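Side-chain contacts in reducing-end xylose-releasing exo-oligoxylanase Rex8A (Paenibacillus barcinonensis, PDB 6SUD), which hydrolyses xylooligosaccharides, branched ones included, as an exo-oligoxylanase that releases xylose from their reducing ends during xylan breakdown: residues 251-254 against 259-262; 107-112 against 165-170. The protein carries 1 engineered substitution. One frame throughout, in Å; residues are numbered along the deposited sequence.

Contact 1 of 2, residues 251-254 against 259-262; sequences APVQ and FRHF
The guanidinium plane of R260 carries the methyl CG2 of V253 over one face, 3.4 Å above the plane and offset toward its rim; the closest atoms of this pair are V253 CG2 and R260 NE, 3.5 Å apart. R260 CB stands over the centre of one face of the H261 ring. V253 places CG1 anti to its backbone N (chi1 171°), which leaves CG2 as the branch that meets the arginine. Lower on the same side chain, R260 CG packs against A251 O at 3.3 Å, before the bend at chi3 (-61°) carries the planar group on toward the valine. R260 NE also forms a salt bridge with D258, in the connection between the two segments, which probably offsets its charge. Both segments belong to the long loop between helices 215-232 and 268-280 of this family 8 glycoside hydrolase; the side chain of A251 lies about 11 Å from that of D265, the inferred proton acceptor. No direct hydrogen bond joins the two segments. A water bridges them instead, donating to P252 O at 2.7 Å and accepting from F259 N at 2.9 Å. P252 O is gripped a second time by Q254 NE2, 3.0 Å away and above the carbonyl plane.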
loop_
_atom_site.group_PDB
_atom_site.type_symbol
_atom_site.label_atom_id
_atom_site.label_comp_id
_atom_site.label_asym_id
_atom_site.label_seq_id
_atom_site.Cartn_x
_atom_site.Cartn_y
_atom_site.Cartn_z
ATOM N N ALA A 251 -3.475 4.019 -19.551
ATOM C CA ALA A 251 -2.837 5.285 -19.961
ATOM C C ALA A 251 -1.871 4.987 -21.102
ATOM O O ALA A 251 -1.445 3.842 -21.276
ATOM C CB ALA A 251 -2.155 5.899 -18.773
ATOM N N PRO A 252 -1.508 5.996 -21.929
ATOM C CA PRO A 252 -0.548 5.782 -23.011
ATOM C C PRO A 252 0.816 5.282 -22.517
ATOM O O PRO A 252 1.158 5.491 -21.364
ATOM C CB PRO A 252 -0.377 7.164 -23.661
ATOM C CG PRO A 252 -1.599 7.957 -23.222
ATOM C CD PRO A 252 -2.018 7.378 -21.887
ATOM N N VAL A 253 1.574 4.647 -23.411
ATOM C CA VAL A 253 2.998 4.289 -23.155
ATOM C C VAL A 253 3.731 5.574 -22.757
ATOM O O VAL A 253 3.505 6.629 -23.401
ATOM C CB VAL A 253 3.639 3.594 -24.372
ATOM C CG1 VAL A 253 5.149 3.423 -24.210
ATOM C CG2 VAL A 253 2.981 2.251 -24.632
ATOM N N GLN A 254 4.544 5.495 -21.707
ATOM C CA GLN A 254 5.269 6.669 -21.157
ATOM C C GLN A 254 6.729 6.597 -21.606
ATOM O O GLN A 254 7.169 5.526 -22.074
ATOM C CB GLN A 254 5.102 6.727 -19.636
ATOM C CG GLN A 254 3.656 6.879 -19.177
ATOM C CD GLN A 254 3.028 8.195 -19.582
ATOM O OE1 GLN A 254 3.593 9.268 -19.368
ATOM N NE2 GLN A 254 1.841 8.122 -20.165
ATOM N N PHE A 259 3.159 0.802 -19.252
ATOM C CA PHE A 259 2.501 0.508 -17.954
ATOM C C PHE A 259 1.040 0.130 -18.215
ATOM O O PHE A 259 0.209 0.213 -17.320
ATOM C CB PHE A 259 2.719 1.684 -16.995
ATOM C CG PHE A 259 4.159 1.824 -16.573
ATOM C CD1 PHE A 259 4.643 1.114 -15.483
ATOM C CD2 PHE A 259 5.034 2.644 -17.269
ATOM C CE1 PHE A 259 5.975 1.206 -15.108
ATOM C CE2 PHE A 259 6.364 2.749 -16.883
ATOM C CZ PHE A 259 6.828 2.032 -15.805
ATOM N N ARG A 260 0.741 -0.317 -19.432
ATOM C CA ARG A 260 -0.649 -0.627 -19.860
ATOM C C ARG A 260 -1.104 -1.986 -19.340
ATOM O O ARG A 260 -2.301 -2.282 -19.454
ATOM C CB ARG A 260 -0.730 -0.612 -21.383
ATOM C CG ARG A 260 -0.552 0.783 -21.961
ATOM C CD ARG A 260 -0.663 0.791 -23.473
ATOM N NE ARG A 260 0.386 -0.058 -24.022
ATOM C CZ ARG A 260 0.530 -0.378 -25.305
ATOM N NH1 ARG A 260 -0.322 0.070 -26.212
ATOM N NH2 ARG A 260 1.523 -1.169 -25.674
ATOM N N HIS A 261 -0.178 -2.790 -18.816
ATOM C CA HIS A 261 -0.408 -4.231 -18.561
ATOM C C HIS A 261 -0.453 -4.530 -17.069
ATOM O O HIS A 261 -0.169 -3.625 -16.255
ATOM C CB HIS A 261 0.658 -5.052 -19.271
ATOM C CG HIS A 261 0.785 -4.664 -20.699
ATOM N ND1 HIS A 261 -0.257 -4.824 -21.599
ATOM C CD2 HIS A 261 1.803 -4.101 -21.385
ATOM C CE1 HIS A 261 0.122 -4.387 -22.786
ATOM N NE2 HIS A 261 1.387 -3.950 -22.683
ATOM N N PHE A 262 -0.787 -5.783 -16.740
ATOM C CA PHE A 262 -0.850 -6.278 -15.347
ATOM C C PHE A 262 0.547 -6.746 -14.935
ATOM O O PHE A 262 1.000 -7.816 -15.387
ATOM C CB PHE A 262 -1.908 -7.370 -15.204
ATOM C CG PHE A 262 -2.143 -7.781 -13.775
ATOM C CD1 PHE A 262 -2.916 -7.000 -12.926
ATOM C CD2 PHE A 262 -1.570 -8.929 -13.268
ATOM C CE1 PHE A 262 -3.135 -7.383 -11.606
ATOM C CE2 PHE A 262 -1.766 -9.299 -11.950
ATOM C CZ PHE A 262 -2.550 -8.529 -11.117
HETATM O O HOH W 1 1.989 3.364 -19.854
#

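Contact 2 of 2, residues 107-112 against 165-170; sequences KDYFAW and LHQGEQ
K107 O receives the side-chain amide of Q167: NE2 lies 2.8 Å from this carbonyl oxygen, with an N-H...O angle of 162°. The acceptor sits close to the plane of the Q167 amide, whereas the donor is tilted 26° from the carbonyl plane of K107. A water lies 3.1 Å from K107 O and 3.0 Å from Q167 OE1 and can donate to either, though it has more acceptors in reach than protons. The same NE2 stands 3.5 Å above the Y109 ring, over its centre, with amide and ring planes almost perpendicular (88°). Q167 reaches this place with CG anti to its backbone N and a bend at chi2, and its CB lies 3.3 Å from Y109 OH, a hydroxyl that is itself hydrogen-bonded to D174 O. Here the C-terminal part of helix 153-170, in the (alpha/alpha)6 barrel characteristic of family 8 glycoside hydrolases, meets the loop from helix 85-99 toward strand 113-114 that leads to W112, which touches a bound xylose. Toward the outer side, K107 and Q170 meet at a slant, with K107 CE 3.4 Å from Q170 OE1. The lysine chain, bent at chi3 and chi4, curls back to form a salt bridge with its neighbour D108, K107 NZ lying 3.5 Å from D108 OD2.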
loop_
_atom_site.group_PDB
_atom_site.type_symbol
_atom_site.label_atom_id
_atom_site.label_comp_id
_atom_site.label_asym_id
_atom_site.label_seq_id
_atom_site.Cartn_x
_atom_site.Cartn_y
_atom_site.Cartn_z
ATOM N N LYS A 107 7.283 21.309 -1.378
ATOM C CA LYS A 107 7.306 21.570 0.084
ATOM C C LYS A 107 6.355 20.605 0.803
ATOM O O LYS A 107 5.172 20.558 0.422
ATOM C CB LYS A 107 6.867 23.014 0.352
ATOM C CG LYS A 107 6.980 23.467 1.802
ATOM C CD LYS A 107 6.753 24.955 1.985
ATOM C CE LYS A 107 5.289 25.333 2.026
ATOM N NZ LYS A 107 4.699 25.095 3.367
ATOM N N ASP A 108 6.860 19.870 1.803
ATOM C CA ASP A 108 6.084 18.975 2.708
ATOM C C ASP A 108 5.853 17.610 2.044
ATOM O O ASP A 108 5.485 16.678 2.767
ATOM C CB ASP A 108 4.764 19.607 3.163
ATOM C CG ASP A 108 4.928 20.931 3.896
ATOM O OD1 ASP A 108 6.029 21.174 4.426
ATOM O OD2 ASP A 108 3.945 21.704 3.940
ATOM N N TYR A 109 6.052 17.492 0.725
ATOM C CA TYR A 109 6.159 16.178 0.029
ATOM C C TYR A 109 7.513 15.533 0.349
ATOM O O TYR A 109 8.423 16.199 0.895
ATOM C CB TYR A 109 6.016 16.323 -1.489
ATOM C CG TYR A 109 4.688 16.804 -2.024
ATOM C CD1 TYR A 109 3.509 16.712 -1.300
ATOM C CD2 TYR A 109 4.608 17.289 -3.318
ATOM C CE1 TYR A 109 2.299 17.115 -1.841
ATOM C CE2 TYR A 109 3.411 17.706 -3.871
ATOM C CZ TYR A 109 2.247 17.606 -3.133
ATOM O OH TYR A 109 1.060 18.006 -3.684
ATOM N N PHE A 110 7.647 14.251 0.001
ATOM C CA PHE A 110 8.868 13.428 0.212
ATOM C C PHE A 110 9.473 13.095 -1.149
ATOM O O PHE A 110 8.712 12.731 -2.061
ATOM C CB PHE A 110 8.532 12.148 0.975
ATOM C CG PHE A 110 7.920 12.409 2.327
ATOM C CD1 PHE A 110 6.578 12.734 2.445
ATOM C CD2 PHE A 110 8.706 12.384 3.469
ATOM C CE1 PHE A 110 6.020 13.001 3.689
ATOM C CE2 PHE A 110 8.149 12.641 4.711
ATOM C CZ PHE A 110 6.805 12.944 4.816
ATOM N N ALA A 111 10.777 13.289 -1.291
ATOM C CA ALA A 111 11.552 12.872 -2.482
ATOM C C ALA A 111 11.360 11.359 -2.636
ATOM O O ALA A 111 11.426 10.659 -1.617
ATOM C CB ALA A 111 13.003 13.256 -2.309
ATOM N N TRP A 112 10.996 10.877 -3.819
ATOM C CA TRP A 112 10.445 9.501 -3.924
ATOM C C TRP A 112 11.554 8.482 -3.630
ATOM O O TRP A 112 11.226 7.367 -3.226
ATOM C CB TRP A 112 9.753 9.236 -5.263
ATOM C CG TRP A 112 10.630 9.012 -6.457
ATOM C CD1 TRP A 112 11.090 9.964 -7.316
ATOM C CD2 TRP A 112 11.080 7.749 -6.993
ATOM N NE1 TRP A 112 11.809 9.393 -8.328
ATOM C CE2 TRP A 112 11.827 8.035 -8.154
ATOM C CE3 TRP A 112 10.950 6.417 -6.589
ATOM C CZ2 TRP A 112 12.431 7.039 -8.922
ATOM C CZ3 TRP A 112 11.544 5.432 -7.344
ATOM C CH2 TRP A 112 12.259 5.744 -8.503
ATOM N N LEU A 165 -3.503 18.374 -0.983
ATOM C CA LEU A 165 -4.689 19.017 -1.598
ATOM C C LEU A 165 -4.403 20.465 -2.007
ATOM O O LEU A 165 -5.073 20.916 -2.949
ATOM C CB LEU A 165 -5.873 18.954 -0.633
ATOM C CG LEU A 165 -6.326 17.552 -0.237
ATOM C CD1 LEU A 165 -7.659 17.627 0.491
ATOM C CD2 LEU A 165 -6.417 16.630 -1.455
ATOM N N HIS A 166 -3.458 21.152 -1.359
ATOM C CA HIS A 166 -3.342 22.632 -1.451
ATOM C C HIS A 166 -1.976 23.094 -1.957
ATOM O O HIS A 166 -1.744 24.319 -1.926
ATOM C CB HIS A 166 -3.647 23.252 -0.086
ATOM C CG HIS A 166 -5.016 22.936 0.404
ATOM N ND1 HIS A 166 -6.149 23.438 -0.208
ATOM C CD2 HIS A 166 -5.437 22.180 1.437
ATOM C CE1 HIS A 166 -7.219 23.002 0.441
ATOM N NE2 HIS A 166 -6.803 22.236 1.454
ATOM N N GLN A 167 -1.111 22.180 -2.411
ATOM C CA GLN A 167 0.235 22.534 -2.937
ATOM C C GLN A 167 0.103 23.601 -4.035
ATOM O O GLN A 167 0.974 24.487 -4.065
ATOM C CB GLN A 167 0.978 21.299 -3.452
ATOM C CG GLN A 167 2.436 21.546 -3.792
ATOM C CD GLN A 167 3.301 21.760 -2.575
ATOM O OE1 GLN A 167 3.472 22.888 -2.097
ATOM N NE2 GLN A 167 3.872 20.676 -2.068
ATOM N N GLY A 168 -0.918 23.533 -4.898
ATOM C CA GLY A 168 -1.095 24.485 -6.015
ATOM C C GLY A 168 -1.306 25.918 -5.547
ATOM O O GLY A 168 -1.115 26.839 -6.358
ATOM N N GLU A 169 -1.706 26.094 -4.287
ATOM C CA GLU A 169 -2.034 27.415 -3.691
ATOM C C GLU A 169 -0.768 28.009 -3.068
ATOM O O GLU A 169 -0.654 29.241 -3.061
ATOM C CB GLU A 169 -3.206 27.244 -2.720
ATOM C CG GLU A 169 -4.484 26.828 -3.440
ATOM C CD GLU A 169 -5.572 26.158 -2.618
ATOM O OE1 GLU A 169 -5.381 26.033 -1.405
ATOM O OE2 GLU A 169 -6.610 25.764 -3.201
ATOM N N GLN A 170 0.168 27.174 -2.613
ATOM C CA GLN A 170 1.427 27.630 -1.959
ATOM C C GLN A 170 2.357 28.370 -2.920
ATOM O O GLN A 170 3.216 29.127 -2.436
ATOM C CB GLN A 170 2.188 26.439 -1.389
ATOM C CG GLN A 170 1.570 25.943 -0.102
ATOM C CD GLN A 170 1.608 27.056 0.916
ATOM O OE1 GLN A 170 2.652 27.370 1.484
ATOM N NE2 GLN A 170 0.462 27.704 1.126
HETATM O O HOH W 2 3.087 22.783 0.925
#

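In the fold
From the N terminus, the chain first reaches contact 2, where the loop after helix 85-99 meets the C-terminal part of helix 153-170; this closes a 52-residue excursion through strands 113-114 and 120-122, helix 127-144 and the first turns of helix 153-170. Contact 1 comes later, within the loop between helices 215-232 and 268-280, and closes a short connection of four residues. The two lie in series, neither nesting nor crossing, with centres 26 Å apart and nearest atoms about 10 Å apart. Contact 2 ties distant parts of the sequence together, and its 107-112 segment leads to W112 in a xylose pocket; contact 1 joins two parts of a single loop, which continues to D265, the inferred proton acceptor.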